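Local coordinates for protein genome packaging NTPase B204 (Sulfolobus turreted icosahedral virus 2, PDB 4KFR) that probably hydrolyses nucleoside triphosphates, most likely ATP, to drive the viral genome into preformed capsids, at residues V8-K13 with L135-V140; Y107-K112 with D142-V147; I154-T159 with E178-L183; A174-K179 with Q196-H201. One frame throughout, in Å; residues are numbered along the deposited sequence.

Interaction 1: V8-K13 with L135-V140; sequences VLVGRK and LSTQRV
Val10 lays its CG1 methyl over the backbone that follows strand 135-137, 3.5 Å from Val140 N and 3.9 Å from Val140 CB. The methyl gets there because CG1 is anti to the backbone N (chi1 -169°). Alongside it the strands run parallel, their axes 13° apart, and three backbone bonds join them: Leu9 N to Leu135 O (2.8 Å), Thr137 N to Leu9 O (2.8 Å) and Gly11 N to Thr137 O (3.1 Å). These are central strands of a P-loop NTPase sheet. Gly11 fits the first glycine of a Walker A pattern, and Gly11 O accepts a bond from Lys17 NZ. Beta-branched Val8, Val10 and Thr137 suit the extended backbone; with Leu135 they line one face, while Leu9 and the small Ser136 turn to the other, toward helix 17-31. Thr137 OG1 bonds to Glu104. Past the strand ends, Gln138 OE1 receives Lys13 NZ at 3.2 Å, the amine standing above the amide's carbonyl plane, with a C=O...N angle of only 101°. A water accepts the N-H of Lys13 and points a hydrogen at Gln138 OE1, though that second distance is too short to be trusted. A sulfate lies close to the lysine side chain.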
loop_
_atom_site.group_PDB
_atom_site.type_symbol
_atom_site.label_atom_id
_atom_site.label_comp_id
_atom_site.label_asym_id
_atom_site.label_seq_id
_atom_site.Cartn_x
_atom_site.Cartn_y
_atom_site.Cartn_z
ATOM N N VAL A 8 4.351 0.574 2.752
ATOM C CA VAL A 8 3.455 -0.283 3.518
ATOM C C VAL A 8 2.863 0.550 4.652
ATOM O O VAL A 8 3.598 1.238 5.363
ATOM C CB VAL A 8 4.215 -1.488 4.102
ATOM C CG1 VAL A 8 3.265 -2.457 4.775
ATOM C CG2 VAL A 8 5.023 -2.189 3.010
ATOM N N LEU A 9 1.539 0.513 4.797
ATOM C CA LEU A 9 0.864 1.179 5.916
ATOM C C LEU A 9 0.294 0.126 6.866
ATOM O O LEU A 9 -0.414 -0.786 6.429
ATOM C CB LEU A 9 -0.284 2.068 5.426
ATOM C CG LEU A 9 -0.174 2.961 4.195
ATOM C CD1 LEU A 9 -1.480 3.751 4.039
ATOM C CD2 LEU A 9 1.008 3.921 4.281
ATOM N N VAL A 10 0.592 0.243 8.158
ATOM C CA VAL A 10 0.174 -0.776 9.132
ATOM C C VAL A 10 -0.519 -0.169 10.349
ATOM O O VAL A 10 0.013 0.735 10.999
ATOM C CB VAL A 10 1.375 -1.633 9.671
ATOM C CG1 VAL A 10 0.857 -2.827 10.466
ATOM C CG2 VAL A 10 2.288 -2.102 8.543
ATOM N N GLY A 11 -1.693 -0.695 10.681
ATOM C CA GLY A 11 -2.430 -0.218 11.837
ATOM C C GLY A 11 -3.837 -0.777 11.910
ATOM O O GLY A 11 -4.482 -0.995 10.885
ATOM N N ARG A 12 -4.310 -1.020 13.128
ATOM C CA ARG A 12 -5.667 -1.540 13.331
ATOM C C ARG A 12 -6.717 -0.594 12.762
ATOM O O ARG A 12 -6.432 0.578 12.521
ATOM C CB ARG A 12 -5.933 -1.733 14.821
ATOM C CG ARG A 12 -5.917 -0.436 15.616
ATOM C CD ARG A 12 -5.993 -0.718 17.124
ATOM N NE ARG A 12 -6.104 0.514 17.909
ATOM C CZ ARG A 12 -6.020 0.570 19.239
ATOM N NH1 ARG A 12 -5.816 -0.541 19.946
ATOM N NH2 ARG A 12 -6.134 1.739 19.867
ATOM N N LYS A 13 -7.932 -1.101 12.562
ATOM C CA LYS A 13 -9.028 -0.276 12.048
ATOM C C LYS A 13 -9.158 1.033 12.814
ATOM O O LYS A 13 -8.967 1.070 14.030
ATOM C CB LYS A 13 -10.363 -1.026 12.084
ATOM C CG LYS A 13 -10.561 -2.025 10.967
ATOM C CD LYS A 13 -11.973 -2.591 11.002
ATOM C CE LYS A 13 -12.214 -3.603 9.893
ATOM N NZ LYS A 13 -11.618 -4.935 10.217
ATOM N N LEU A 135 0.650 -0.596 0.050
ATOM C CA LEU A 135 -0.010 -1.756 0.636
ATOM C C LEU A 135 -0.472 -1.425 2.046
ATOM O O LEU A 135 0.342 -1.224 2.944
ATOM C CB LEU A 135 0.948 -2.946 0.686
ATOM C CG LEU A 135 1.653 -3.268 -0.640
ATOM C CD1 LEU A 135 2.706 -4.362 -0.458
ATOM C CD2 LEU A 135 0.647 -3.651 -1.727
ATOM N N SER A 136 -1.783 -1.378 2.247
ATOM C CA SER A 136 -2.329 -1.049 3.559
ATOM C C SER A 136 -2.747 -2.338 4.251
ATOM O O SER A 136 -3.297 -3.220 3.606
ATOM C CB SER A 136 -3.532 -0.102 3.413
ATOM O OG SER A 136 -3.902 0.457 4.662
ATOM N N THR A 137 -2.480 -2.457 5.549
ATOM C CA THR A 137 -2.914 -3.644 6.292
ATOM C C THR A 137 -3.167 -3.354 7.773
ATOM O O THR A 137 -2.703 -2.346 8.303
ATOM C CB THR A 137 -1.915 -4.831 6.128
ATOM O OG1 THR A 137 -2.585 -6.068 6.420
ATOM C CG2 THR A 137 -0.703 -4.664 7.038
ATOM N N GLN A 138 -3.908 -4.237 8.441
ATOM C CA GLN A 138 -4.305 -3.999 9.832
ATOM C C GLN A 138 -3.269 -4.458 10.840
ATOM O O GLN A 138 -2.976 -3.758 11.802
ATOM C CB GLN A 138 -5.645 -4.679 10.142
ATOM C CG GLN A 138 -6.822 -4.038 9.449
ATOM C CD GLN A 138 -8.080 -4.887 9.547
ATOM O OE1 GLN A 138 -8.510 -5.261 10.642
ATOM N NE2 GLN A 138 -8.658 -5.217 8.397
ATOM N N ARG A 139 -2.727 -5.650 10.614
ATOM C CA ARG A 139 -1.782 -6.261 11.536
ATOM C C ARG A 139 -0.481 -6.540 10.800
ATOM O O ARG A 139 -0.496 -7.093 9.698
ATOM C CB ARG A 139 -2.358 -7.567 12.079
ATOM C CG ARG A 139 -3.558 -7.361 13.005
ATOM C CD ARG A 139 -4.421 -8.612 13.078
ATOM N NE ARG A 139 -5.026 -8.923 11.781
ATOM C CZ ARG A 139 -6.248 -8.547 11.412
ATOM N NH1 ARG A 139 -7.011 -7.850 12.245
ATOM N NH2 ARG A 139 -6.709 -8.873 10.209
ATOM N N VAL A 140 0.639 -6.170 11.405
ATOM C CA VAL A 140 1.925 -6.317 10.731
ATOM C C VAL A 140 2.211 -7.755 10.281
ATOM O O VAL A 140 2.830 -7.967 9.244
ATOM C CB VAL A 140 3.093 -5.779 11.596
ATOM C CG1 VAL A 140 3.322 -6.667 12.805
ATOM C CG2 VAL A 140 4.368 -5.671 10.766
HETATM O O HOH W 1 -8.153 -3.910 12.626
#

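Interaction 2: Y107-K112 with D142-V147; sequences YHFKYK and DLMPIV
Asp142 O takes the N-H of Tyr111 at 2.9 Å, the shorter of two backbone bonds that tie the loop 107-112 to the approach of helix 145-150. The other runs from Met144 N to Phe109 O at 3.1 Å and is nearly straight, with an N-H...O angle of 158°. Together they make a single bridge between Lys110 and Leu143, an isolated piece of beta-like pairing between two connections that follow sheet strands of the P-loop fold, 98-102 and 131-137.

Apolar groups fill the two ends of the bridge. On the Phe109 side, flexible Met144 bends at its last torsion (chi3 -58°) and delivers CE to the edge of the phenyl ring, near its plane, 3.5 Å from Phe109 CD2. An unbranched, pliable side chain suits this place, for it also has to pass over the backbone, Met144 CG lying 3.2 Å from Lys110 O. Val147 CG2 adds a looser touch on Phe109 CB, and Leu135, Leu123 and the edge-to-face ring of Phe81 also pack around the phenyl group. Asp142 turns its carboxylate elsewhere, to a salt bridge with Arg139.

At the other end, Tyr111 holds CG anti to its backbone N (chi1 -179°), which carries the ring out to the first turn of helix 145-150, where it also meets Trp167 edge-to-face. Pro145 suits that turn because it needs no N-H partner there; Pro145 CD rests 3.4 Å from Tyr111 CD1.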
loop_
_atom_site.group_PDB
_atom_site.type_symbol
_atom_site.label_atom_id
_atom_site.label_comp_id
_atom_site.label_asym_id
_atom_site.label_seq_id
_atom_site.Cartn_x
_atom_site.Cartn_y
_atom_site.Cartn_z
ATOM N N TYR A 107 -5.187 -9.616 1.113
ATOM C CA TYR A 107 -5.857 -10.377 0.068
ATOM C C TYR A 107 -4.901 -10.872 -1.014
ATOM O O TYR A 107 -5.214 -11.819 -1.727
ATOM C CB TYR A 107 -6.979 -9.554 -0.562
ATOM C CG TYR A 107 -8.145 -9.396 0.374
ATOM C CD1 TYR A 107 -8.927 -10.494 0.725
ATOM C CD2 TYR A 107 -8.457 -8.162 0.928
ATOM C CE1 TYR A 107 -9.998 -10.360 1.600
ATOM C CE2 TYR A 107 -9.522 -8.018 1.801
ATOM C CZ TYR A 107 -10.289 -9.118 2.134
ATOM O OH TYR A 107 -11.345 -8.973 3.004
ATOM N N HIS A 108 -3.732 -10.252 -1.125
ATOM C CA HIS A 108 -2.861 -10.541 -2.251
ATOM C C HIS A 108 -1.441 -10.866 -1.849
ATOM O O HIS A 108 -0.691 -11.434 -2.643
ATOM C CB HIS A 108 -2.851 -9.352 -3.223
ATOM C CG HIS A 108 -4.197 -9.037 -3.804
ATOM N ND1 HIS A 108 -4.981 -9.985 -4.420
ATOM C CD2 HIS A 108 -4.893 -7.876 -3.865
ATOM C CE1 HIS A 108 -6.105 -9.426 -4.833
ATOM N NE2 HIS A 108 -6.076 -8.145 -4.509
ATOM N N PHE A 109 -1.071 -10.470 -0.635
ATOM C CA PHE A 109 0.276 -10.672 -0.114
ATOM C C PHE A 109 0.229 -11.334 1.257
ATOM O O PHE A 109 1.023 -11.020 2.143
ATOM C CB PHE A 109 1.018 -9.340 -0.010
ATOM C CG PHE A 109 1.217 -8.648 -1.334
ATOM C CD1 PHE A 109 0.236 -7.805 -1.853
ATOM C CD2 PHE A 109 2.389 -8.836 -2.061
ATOM C CE1 PHE A 109 0.422 -7.174 -3.082
ATOM C CE2 PHE A 109 2.584 -8.198 -3.279
ATOM C CZ PHE A 109 1.600 -7.358 -3.783
ATOM N N LYS A 110 -0.703 -12.257 1.434
ATOM C CA LYS A 110 -0.851 -12.916 2.720
ATOM C C LYS A 110 0.369 -13.763 3.109
ATOM O O LYS A 110 0.979 -14.431 2.271
ATOM C CB LYS A 110 -2.106 -13.776 2.724
ATOM C CG LYS A 110 -2.435 -14.338 4.079
ATOM C CD LYS A 110 -3.854 -14.881 4.126
ATOM C CE LYS A 110 -4.131 -15.572 5.457
ATOM N NZ LYS A 110 -5.523 -16.104 5.529
ATOM N N TYR A 111 0.704 -13.722 4.393
ATOM C CA TYR A 111 1.781 -14.524 4.958
ATOM C C TYR A 111 1.540 -16.008 4.672
ATOM O O TYR A 111 0.414 -16.489 4.801
ATOM C CB TYR A 111 1.863 -14.247 6.457
ATOM C CG TYR A 111 2.952 -14.978 7.217
ATOM C CD1 TYR A 111 4.219 -15.154 6.677
ATOM C CD2 TYR A 111 2.715 -15.460 8.495
ATOM C CE1 TYR A 111 5.215 -15.810 7.387
ATOM C CE2 TYR A 111 3.698 -16.115 9.211
ATOM C CZ TYR A 111 4.944 -16.292 8.656
ATOM O OH TYR A 111 5.918 -16.942 9.383
ATOM N N LYS A 112 2.596 -16.683 4.212
ATOM C CA LYS A 112 2.632 -18.128 3.942
ATOM C C LYS A 112 2.019 -18.566 2.600
ATOM O O LYS A 112 2.076 -19.749 2.254
ATOM C CB LYS A 112 2.055 -18.948 5.121
ATOM C CG LYS A 112 2.783 -18.715 6.440
ATOM C CD LYS A 112 2.013 -19.261 7.663
ATOM C CE LYS A 112 0.702 -18.494 7.906
ATOM N NZ LYS A 112 0.043 -18.857 9.209
ATOM N N ASP A 142 0.391 -10.052 9.112
ATOM C CA ASP A 142 -0.509 -10.653 8.143
ATOM C C ASP A 142 0.107 -10.736 6.762
ATOM O O ASP A 142 -0.388 -11.458 5.906
ATOM C CB ASP A 142 -1.829 -9.899 8.086
ATOM C CG ASP A 142 -2.772 -10.313 9.184
ATOM O OD1 ASP A 142 -2.503 -11.340 9.840
ATOM O OD2 ASP A 142 -3.783 -9.621 9.384
ATOM N N LEU A 143 1.186 -9.994 6.543
ATOM C CA LEU A 143 1.828 -9.969 5.241
ATOM C C LEU A 143 3.117 -10.801 5.206
ATOM O O LEU A 143 3.754 -11.033 6.239
ATOM C CB LEU A 143 2.110 -8.528 4.815
ATOM C CG LEU A 143 0.921 -7.558 4.893
ATOM C CD1 LEU A 143 1.336 -6.200 4.348
ATOM C CD2 LEU A 143 -0.310 -8.100 4.148
ATOM N N MET A 144 3.486 -11.258 4.012
ATOM C CA MET A 144 4.757 -11.943 3.812
ATOM C C MET A 144 5.894 -11.052 4.278
ATOM O O MET A 144 5.945 -9.875 3.922
ATOM C CB MET A 144 4.970 -12.275 2.334
ATOM C CG MET A 144 3.804 -12.980 1.677
ATOM S SD MET A 144 4.033 -13.118 -0.113
ATOM C CE MET A 144 4.213 -11.420 -0.558
ATOM N N PRO A 145 6.803 -11.612 5.090
ATOM C CA PRO A 145 7.991 -10.920 5.575
ATOM C C PRO A 145 8.787 -10.235 4.475
ATOM O O PRO A 145 9.338 -9.169 4.732
ATOM C CB PRO A 145 8.794 -12.051 6.208
ATOM C CG PRO A 145 7.735 -12.897 6.816
ATOM C CD PRO A 145 6.592 -12.877 5.818
ATOM N N ILE A 146 8.812 -10.798 3.272
ATOM C CA ILE A 146 9.569 -10.191 2.183
ATOM C C ILE A 146 9.027 -8.829 1.800
ATOM O O ILE A 146 9.763 -8.001 1.274
ATOM C CB ILE A 146 9.611 -11.073 0.919
ATOM C CG1 ILE A 146 8.197 -11.504 0.524
ATOM C CG2 ILE A 146 10.520 -12.271 1.137
ATOM C CD1 ILE A 146 8.144 -12.395 -0.698
ATOM N N VAL A 147 7.734 -8.605 2.041
ATOM C CA VAL A 147 7.158 -7.289 1.812
ATOM C C VAL A 147 7.967 -6.252 2.586
ATOM O O VAL A 147 8.356 -5.223 2.046
ATOM C CB VAL A 147 5.671 -7.224 2.232
ATOM C CG1 VAL A 147 5.170 -5.769 2.232
ATOM C CG2 VAL A 147 4.824 -8.104 1.317
#

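Interaction 3: I154-T159 with E178-L183; sequences IIMFYT and EKVKTL
Val180, near the end of helix 174-180, divides its two methyls among three residues of segment 154-159. CG1, anti to the backbone N (chi1 169°), reaches 3.3 Å from Phe157 O and 3.5 Å from Thr159 CG2; CG2 turns instead to Met156, 4.0 Å from its CB, and also touches the sulfur. The branched, compact valine suits this place because it must meet neighbours on two sides with two short branches. Leu189 of strand 188-192 packs on it as well.

At Lys181 the backbone does the touching. Lys181 O meets the edge of the Tyr158 ring, in the ring plane, 3.1 Å from Tyr158 CE1, and Lys181 CA lies 3.5 Å from Thr159 O, its C-H directed there. That threonine oxygen is buried with no conventional hydrogen-bond partner, and the CA-H contact is a modest substitute. The aliphatic part of Lys181 lies against Leu165 of helix 162-171.

Thr182 completes the turn without reaching the other segment: its N-H bonds to Lys179 O, and a type I turn spans Val180 to Leu183.

Leu183 then comes back toward the strand. Its CB packs at 3.9 Å on Tyr158 CB, and CD1 lies 3.4 Å from Met156 O, where a long branched side chain can reach back to the backbone of Met156. No hydrogen bond crosses between the segments, which are held by apolar and CA-H...O contacts. Helix 174-180 and its closing turn thus pack against strand 153-156 and the residues after it, a helix layered on the sheet, as in the alpha/beta sandwich of P-loop NTPases.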
loop_
_atom_site.group_PDB
_atom_site.type_symbol
_atom_site.label_atom_id
_atom_site.label_comp_id
_atom_site.label_asym_id
_atom_site.label_seq_id
_atom_site.Cartn_x
_atom_site.Cartn_y
_atom_site.Cartn_z
ATOM N N ILE A 154 8.077 2.051 5.574
ATOM C CA ILE A 154 7.055 1.372 6.356
ATOM C C ILE A 154 6.488 2.340 7.374
ATOM O O ILE A 154 7.198 2.865 8.240
ATOM C CB ILE A 154 7.581 0.111 7.036
ATOM C CG1 ILE A 154 8.155 -0.848 5.982
ATOM C CG2 ILE A 154 6.472 -0.569 7.818
ATOM C CD1 ILE A 154 9.002 -1.973 6.570
ATOM N N ILE A 155 5.196 2.593 7.233
ATOM C CA ILE A 155 4.497 3.542 8.073
ATOM C C ILE A 155 3.636 2.784 9.061
ATOM O O ILE A 155 2.819 1.956 8.671
ATOM C CB ILE A 155 3.647 4.468 7.215
ATOM C CG1 ILE A 155 4.570 5.430 6.449
ATOM C CG2 ILE A 155 2.615 5.196 8.059
ATOM C CD1 ILE A 155 3.921 6.064 5.236
ATOM N N MET A 156 3.821 3.071 10.342
ATOM C CA MET A 156 3.148 2.308 11.386
ATOM C C MET A 156 2.410 3.221 12.352
ATOM O O MET A 156 2.968 4.208 12.829
ATOM C CB MET A 156 4.167 1.455 12.158
ATOM C CG MET A 156 4.661 0.215 11.407
ATOM S SD MET A 156 6.210 -0.441 12.085
ATOM C CE MET A 156 7.356 0.881 11.721
ATOM N N PHE A 157 1.155 2.896 12.631
ATOM C CA PHE A 157 0.411 3.574 13.689
ATOM C C PHE A 157 0.564 2.783 14.992
ATOM O O PHE A 157 1.167 1.708 15.010
ATOM C CB PHE A 157 -1.075 3.712 13.321
ATOM C CG PHE A 157 -1.339 4.646 12.162
ATOM C CD1 PHE A 157 -1.606 5.985 12.382
ATOM C CD2 PHE A 157 -1.323 4.182 10.863
ATOM C CE1 PHE A 157 -1.856 6.842 11.332
ATOM C CE2 PHE A 157 -1.566 5.043 9.799
ATOM C CZ PHE A 157 -1.827 6.370 10.033
ATOM N N TYR A 158 0.011 3.330 16.068
ATOM C CA TYR A 158 0.111 2.754 17.401
ATOM C C TYR A 158 -0.316 1.294 17.483
ATOM O O TYR A 158 -1.339 0.910 16.917
ATOM C CB TYR A 158 -0.732 3.565 18.388
ATOM C CG TYR A 158 -0.982 2.846 19.693
ATOM C CD1 TYR A 158 -0.011 2.813 20.693
ATOM C CD2 TYR A 158 -2.187 2.189 19.931
ATOM C CE1 TYR A 158 -0.231 2.150 21.887
ATOM C CE2 TYR A 158 -2.412 1.516 21.124
ATOM C CZ TYR A 158 -1.434 1.501 22.097
ATOM O OH TYR A 158 -1.660 0.838 23.284
ATOM N N THR A 159 0.482 0.502 18.203
ATOM C CA THR A 159 0.090 -0.831 18.663
ATOM C C THR A 159 0.911 -1.211 19.894
ATOM O O THR A 159 2.069 -0.812 20.027
ATOM C CB THR A 159 0.263 -1.917 17.573
ATOM O OG1 THR A 159 -0.277 -3.165 18.037
ATOM C CG2 THR A 159 1.736 -2.107 17.219
ATOM N N GLU A 178 10.011 -0.317 19.816
ATOM C CA GLU A 178 9.877 0.448 21.050
ATOM C C GLU A 178 8.987 1.677 20.869
ATOM O O GLU A 178 8.107 1.946 21.689
ATOM C CB GLU A 178 11.250 0.863 21.575
ATOM C CG GLU A 178 11.674 0.094 22.820
ATOM C CD GLU A 178 10.649 0.207 23.946
ATOM O OE1 GLU A 178 10.460 1.328 24.472
ATOM O OE2 GLU A 178 10.026 -0.822 24.299
ATOM N N LYS A 179 9.204 2.412 19.786
ATOM C CA LYS A 179 8.537 3.703 19.615
ATOM C C LYS A 179 7.067 3.610 19.204
ATOM O O LYS A 179 6.279 4.502 19.518
ATOM C CB LYS A 179 9.302 4.581 18.622
ATOM C CG LYS A 179 10.636 5.105 19.154
ATOM C CD LYS A 179 11.319 6.015 18.126
ATOM C CE LYS A 179 12.505 6.765 18.730
ATOM N NZ LYS A 179 13.510 5.836 19.330
ATOM N N VAL A 180 6.709 2.548 18.486
ATOM C CA VAL A 180 5.333 2.351 18.033
ATOM C C VAL A 180 4.397 2.230 19.239
ATOM O O VAL A 180 3.228 2.614 19.173
ATOM C CB VAL A 180 5.218 1.116 17.088
ATOM C CG1 VAL A 180 3.780 0.750 16.840
ATOM C CG2 VAL A 180 5.889 1.397 15.751
ATOM N N LYS A 181 4.927 1.726 20.352
ATOM C CA LYS A 181 4.135 1.551 21.577
ATOM C C LYS A 181 3.646 2.860 22.166
ATOM O O LYS A 181 2.612 2.900 22.812
ATOM C CB LYS A 181 4.952 0.847 22.663
ATOM C CG LYS A 181 5.243 -0.605 22.412
ATOM C CD LYS A 181 6.333 -1.104 23.363
ATOM C CE LYS A 181 5.902 -1.050 24.815
ATOM N NZ LYS A 181 4.997 -2.176 25.194
ATOM N N THR A 182 4.401 3.931 21.974
ATOM C CA THR A 182 4.046 5.193 22.618
ATOM C C THR A 182 3.467 6.238 21.657
ATOM O O THR A 182 3.384 7.412 21.991
ATOM C CB THR A 182 5.247 5.791 23.375
ATOM O OG1 THR A 182 6.339 5.976 22.467
ATOM C CG2 THR A 182 5.690 4.861 24.495
ATOM N N LEU A 183 3.068 5.809 20.465
ATOM C CA LEU A 183 2.412 6.714 19.529
ATOM C C LEU A 183 1.052 7.136 20.066
ATOM O O LEU A 183 0.304 6.314 20.595
ATOM C CB LEU A 183 2.252 6.048 18.152
ATOM C CG LEU A 183 3.522 5.949 17.300
ATOM C CD1 LEU A 183 3.287 5.108 16.049
ATOM C CD2 LEU A 183 4.017 7.345 16.912
#

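Interaction 4: A174-K179 with Q196-H201; sequences AEAAEK and QTIKIH
Helix 174-179 runs almost parallel to strand 197-201, their short axes 16° apart and 9.4 Å from each other at closest approach, a spacing that side chains must bridge. Ile198 does most of this. Its CG1 is anti to the carbonyl carbon (chi1 -69°) and the chain beyond is extended (chi2 174°), driving CD1 into the helix surface, 3.5 Å from Ala176 N and 4.1 Å from Ala176 CB. Alanine suits the spot because its small methyl lets the isoleucine come right up to the helix backbone.

The same Ile198 CD1 crosses the extended Glu175 chain at a slant, 3.6 Å from Glu175 CD. Glu175 is stretched out, with CG anti to the backbone N, and so runs past the isoleucine tip. One turn further on, Lys179 NZ meets Glu175 OE2 in a salt bridge of 2.7 Å, OE2 offering the lone pair that points away from the other carboxylate oxygen. This i to i+4 pair lies on the solvent side of the contact and probably steadies both long side chains over Ile198. The lysine methylenes contribute too: Lys179 CD sits 4.0 Å from Ile198 CG2 and, more distantly, touches Ile200 CD1.

Ile198 and Ile200 thus face the helix from the same side of the strand, a natural place for beta-branched residues, and Leu189 of the adjoining strand continues the apolar surface under Ile198 and Lys179. At the strand's start, Gln196 and Thr197 opposite Asp192 form a G1 beta bulge, leading into the antiparallel edge hairpin that helix 174-180 covers in this alpha/beta sandwich.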
loop_
_atom_site.group_PDB
_atom_site.type_symbol
_atom_site.label_atom_id
_atom_site.label_comp_id
_atom_site.label_asym_id
_atom_site.label_seq_id
_atom_site.Cartn_x
_atom_site.Cartn_y
_atom_site.Cartn_z
ATOM N N ALA A 174 14.271 -2.944 15.908
ATOM C CA ALA A 174 14.001 -3.048 17.335
ATOM C C ALA A 174 13.653 -1.685 17.921
ATOM O O ALA A 174 12.911 -1.592 18.897
ATOM C CB ALA A 174 15.191 -3.656 18.065
ATOM N N GLU A 175 14.192 -0.626 17.321
ATOM C CA GLU A 175 13.934 0.713 17.817
ATOM C C GLU A 175 12.533 1.144 17.407
ATOM O O GLU A 175 11.827 1.810 18.163
ATOM C CB GLU A 175 14.960 1.705 17.283
ATOM C CG GLU A 175 14.850 3.073 17.929
ATOM C CD GLU A 175 15.682 4.129 17.221
ATOM O OE1 GLU A 175 16.509 3.759 16.358
ATOM O OE2 GLU A 175 15.503 5.329 17.528
ATOM N N ALA A 176 12.142 0.761 16.196
ATOM C CA ALA A 176 10.790 1.025 15.714
ATOM C C ALA A 176 9.783 0.370 16.646
ATOM O O ALA A 176 8.774 0.976 16.997
ATOM C CB ALA A 176 10.626 0.503 14.298
ATOM N N ALA A 177 10.070 -0.864 17.055
ATOM C CA ALA A 177 9.171 -1.596 17.939
ATOM C C ALA A 177 8.943 -0.854 19.245
ATOM O O ALA A 177 7.818 -0.761 19.726
ATOM C CB ALA A 177 9.693 -2.991 18.209
ATOM N N GLU A 178 10.011 -0.317 19.816
ATOM C CA GLU A 178 9.877 0.448 21.050
ATOM C C GLU A 178 8.987 1.677 20.869
ATOM O O GLU A 178 8.107 1.946 21.689
ATOM C CB GLU A 178 11.250 0.863 21.575
ATOM C CG GLU A 178 11.674 0.094 22.820
ATOM C CD GLU A 178 10.649 0.207 23.946
ATOM O OE1 GLU A 178 10.460 1.328 24.472
ATOM O OE2 GLU A 178 10.026 -0.822 24.299
ATOM N N LYS A 179 9.204 2.412 19.786
ATOM C CA LYS A 179 8.537 3.703 19.615
ATOM C C LYS A 179 7.067 3.610 19.204
ATOM O O LYS A 179 6.279 4.502 19.518
ATOM C CB LYS A 179 9.302 4.581 18.622
ATOM C CG LYS A 179 10.636 5.105 19.154
ATOM C CD LYS A 179 11.319 6.015 18.126
ATOM C CE LYS A 179 12.505 6.765 18.730
ATOM N NZ LYS A 179 13.510 5.836 19.330
ATOM N N GLN A 196 17.533 3.288 6.899
ATOM C CA GLN A 196 17.328 2.723 8.240
ATOM C C GLN A 196 17.113 3.783 9.318
ATOM O O GLN A 196 17.698 3.717 10.398
ATOM C CB GLN A 196 18.461 1.778 8.628
ATOM C CG GLN A 196 18.511 0.519 7.779
ATOM C CD GLN A 196 19.540 -0.474 8.275
ATOM O OE1 GLN A 196 20.447 -0.120 9.029
ATOM N NE2 GLN A 196 19.404 -1.729 7.857
ATOM N N THR A 197 16.263 4.756 9.013
ATOM C CA THR A 197 15.953 5.830 9.940
ATOM C C THR A 197 14.473 5.819 10.342
ATOM O O THR A 197 13.643 5.190 9.684
ATOM C CB THR A 197 16.294 7.181 9.317
ATOM O OG1 THR A 197 15.683 7.262 8.025
ATOM C CG2 THR A 197 17.799 7.310 9.147
ATOM N N ILE A 198 14.165 6.524 11.425
ATOM C CA ILE A 198 12.828 6.586 11.989
ATOM C C ILE A 198 12.413 8.040 12.160
ATOM O O ILE A 198 13.131 8.823 12.777
ATOM C CB ILE A 198 12.813 5.955 13.389
ATOM C CG1 ILE A 198 13.018 4.443 13.301
ATOM C CG2 ILE A 198 11.525 6.283 14.106
ATOM C CD1 ILE A 198 13.147 3.769 14.651
ATOM N N LYS A 199 11.260 8.408 11.617
ATOM C CA LYS A 199 10.707 9.729 11.867
ATOM C C LYS A 199 9.279 9.625 12.402
ATOM O O LYS A 199 8.433 8.948 11.806
ATOM C CB LYS A 199 10.745 10.574 10.589
ATOM N N ILE A 200 9.007 10.284 13.525
ATOM C CA ILE A 200 7.644 10.343 14.050
ATOM C C ILE A 200 6.911 11.527 13.427
ATOM O O ILE A 200 7.417 12.644 13.426
ATOM C CB ILE A 200 7.610 10.479 15.577
ATOM C CG1 ILE A 200 8.509 9.429 16.241
ATOM C CG2 ILE A 200 6.175 10.353 16.078
ATOM C CD1 ILE A 200 8.067 7.998 16.012
ATOM N N HIS A 201 5.726 11.280 12.886
ATOM C CA HIS A 201 5.006 12.315 12.148
ATOM C C HIS A 201 3.720 12.708 12.871
ATOM O O HIS A 201 3.013 11.842 13.395
ATOM C CB HIS A 201 4.703 11.819 10.731
ATOM C CG HIS A 201 4.393 12.911 9.747
ATOM N ND1 HIS A 201 3.234 13.659 9.801
ATOM C CD2 HIS A 201 5.084 13.365 8.675
ATOM C CE1 HIS A 201 3.232 14.532 8.809
ATOM N NE2 HIS A 201 4.339 14.371 8.108
#

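In the fold
Interactions 1, 3 and 4 step from the middle of the mixed sheet to one edge, with interaction 2 packed beside the first. Interaction 1 joins the central strands 6-10 and 131-137; interaction 2, about 11 Å away between centres, meets it through Val8 on Val147 and Leu135 on Phe109. Strand 153-156, next to 6-10, brings in interaction 3, its centre also about 11 Å from that of interaction 1. The centre of interaction 4 is about 7 Å from that of interaction 3, and both use helix 174-180. Along the chain, interactions 1 and 2 interlace, whereas 3 and 4 come later. The probable nucleotide-binding loop starts at interaction 1; interactions 3 and 4 fasten helix 174-180 over the side of the sheet that turns antiparallel.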